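Local coordinates for protein purine nucleosidase, (IunH-1) (Sulfolobus solfataricus, PDB 3T8J) that is a nucleosidase-family protein built on a mixed beta sheet flanked by helices, at residues K143-G148 with D181-P186. Numbering follows the deposited sequence.
Sequences KVWVMG and DITMIP
Lys143 NZ is held by two oxygens, one from Thr183 on strand 182-185 and one from Asp181 just before it: it donates to Thr183 OG1 at 2.8 Å and forms a salt bridge with Asp181 OD1, also at 2.8 Å. The amine meets Asp181 OD1 from above the carboxylate plane, 49° out of it. A bend at chi2 (71°) carries the lysine chain across to Asp181 and Thr183, with CG lying over one face of the Trp145 indole, near its rim. Thr183 OG1 is also hydrogen-bonded to Glu290 OE1 on strand 289-295, and Trp145 NE1 to Glu117 OE1 on strand 116-120. Beside the lysine, Thr183 CB packs obliquely on the indole, 3.9 Å from Trp145 CE3. The backbones hydrogen-bond in parallel register, with Val144 N to Asp181 O at 2.9 Å, Val146 N to Thr183 O, and Ile185 N to Val146 O at 2.8 Å. On the other face, Val146 CG2 meets Ile182 CG2 at 3.9 Å. Gly148 N still reaches Ile185 O, and Pro186 sits at the N-cap position of helix 187-190. Strands 141-147 and 182-185 are thus adjacent parallel strands in the central sheet of the nucleosidase fold, joined by a helical beta-alpha-beta crossover.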
# COMPACT_ATOMS: atom_id res chain seq x y z
N LYS A 143 -25.44 7.90 -20.57
CA LYS A 143 -24.13 7.54 -21.06
C LYS A 143 -23.08 8.48 -20.46
O LYS A 143 -23.34 9.67 -20.36
CB LYS A 143 -24.10 7.65 -22.58
CG LYS A 143 -22.89 7.11 -23.24
CD LYS A 143 -22.85 5.58 -23.17
CE LYS A 143 -21.55 5.10 -23.70
NZ LYS A 143 -21.55 3.62 -23.87
N VAL A 144 -21.94 7.91 -20.06
CA VAL A 144 -20.74 8.69 -19.66
C VAL A 144 -19.65 8.37 -20.67
O VAL A 144 -19.24 7.20 -20.83
CB VAL A 144 -20.30 8.36 -18.24
CG1 VAL A 144 -19.12 9.25 -17.82
CG2 VAL A 144 -21.48 8.56 -17.28
N TRP A 145 -19.14 9.42 -21.32
CA TRP A 145 -18.03 9.34 -22.28
C TRP A 145 -16.78 9.86 -21.58
O TRP A 145 -16.71 11.04 -21.26
CB TRP A 145 -18.36 10.19 -23.50
CG TRP A 145 -19.64 9.84 -24.22
CD1 TRP A 145 -20.88 10.45 -24.08
CD2 TRP A 145 -19.81 8.84 -25.24
NE1 TRP A 145 -21.78 9.87 -24.94
CE2 TRP A 145 -21.16 8.87 -25.65
CE3 TRP A 145 -18.96 7.90 -25.82
CZ2 TRP A 145 -21.65 8.02 -26.61
CZ3 TRP A 145 -19.46 7.05 -26.79
CH2 TRP A 145 -20.80 7.11 -27.16
N VAL A 146 -15.85 8.97 -21.29
CA VAL A 146 -14.68 9.28 -20.46
C VAL A 146 -13.42 9.37 -21.32
O VAL A 146 -13.09 8.42 -22.04
CB VAL A 146 -14.46 8.20 -19.39
CG1 VAL A 146 -13.15 8.45 -18.61
CG2 VAL A 146 -15.63 8.14 -18.40
N MET A 147 -12.74 10.51 -21.27
CA MET A 147 -11.36 10.58 -21.76
C MET A 147 -10.52 10.28 -20.52
O MET A 147 -10.54 11.05 -19.53
CB MET A 147 -10.99 11.95 -22.32
CG MET A 147 -9.65 11.96 -23.05
SD MET A 147 -8.23 11.92 -21.90
CE MET A 147 -7.20 10.67 -22.67
N GLY A 148 -9.82 9.15 -20.53
CA GLY A 148 -9.00 8.82 -19.37
C GLY A 148 -8.29 7.51 -19.51
O GLY A 148 -8.70 6.66 -20.28
N ASP A 181 -23.03 3.58 -17.56
CA ASP A 181 -22.72 3.07 -18.90
C ASP A 181 -21.55 3.90 -19.43
O ASP A 181 -21.79 5.02 -19.87
CB ASP A 181 -23.95 3.18 -19.79
CG ASP A 181 -23.75 2.60 -21.18
OD1 ASP A 181 -22.58 2.32 -21.56
OD2 ASP A 181 -24.76 2.41 -21.93
N ILE A 182 -20.34 3.36 -19.35
CA ILE A 182 -19.09 4.07 -19.66
C ILE A 182 -18.47 3.57 -20.94
O ILE A 182 -18.29 2.34 -21.11
CB ILE A 182 -18.06 3.87 -18.53
CG1 ILE A 182 -18.51 4.57 -17.25
CG2 ILE A 182 -16.66 4.38 -18.96
CD1 ILE A 182 -17.68 4.18 -16.00
N THR A 183 -18.11 4.50 -21.83
CA THR A 183 -17.20 4.23 -22.93
C THR A 183 -15.97 5.12 -22.68
O THR A 183 -16.12 6.31 -22.47
CB THR A 183 -17.84 4.49 -24.32
OG1 THR A 183 -18.86 3.50 -24.56
CG2 THR A 183 -16.78 4.40 -25.42
N MET A 184 -14.80 4.49 -22.68
CA MET A 184 -13.53 5.12 -22.24
C MET A 184 -12.55 5.18 -23.42
O MET A 184 -12.32 4.20 -24.11
CB MET A 184 -12.95 4.26 -21.11
CG MET A 184 -11.65 4.58 -20.62
SD MET A 184 -11.25 3.19 -19.49
CE MET A 184 -10.61 4.28 -18.39
N ILE A 185 -11.95 6.36 -23.61
CA ILE A 185 -10.95 6.62 -24.63
C ILE A 185 -9.61 6.88 -23.91
O ILE A 185 -9.44 7.93 -23.29
CB ILE A 185 -11.35 7.85 -25.49
CG1 ILE A 185 -12.55 7.58 -26.44
CG2 ILE A 185 -10.21 8.28 -26.42
CD1 ILE A 185 -13.88 7.15 -25.78
N PRO A 186 -8.64 5.95 -24.02
CA PRO A 186 -7.36 6.10 -23.30
C PRO A 186 -6.33 7.00 -23.99
O PRO A 186 -6.29 7.08 -25.22
CB PRO A 186 -6.81 4.66 -23.22
CG PRO A 186 -7.89 3.79 -23.74
CD PRO A 186 -8.77 4.60 -24.59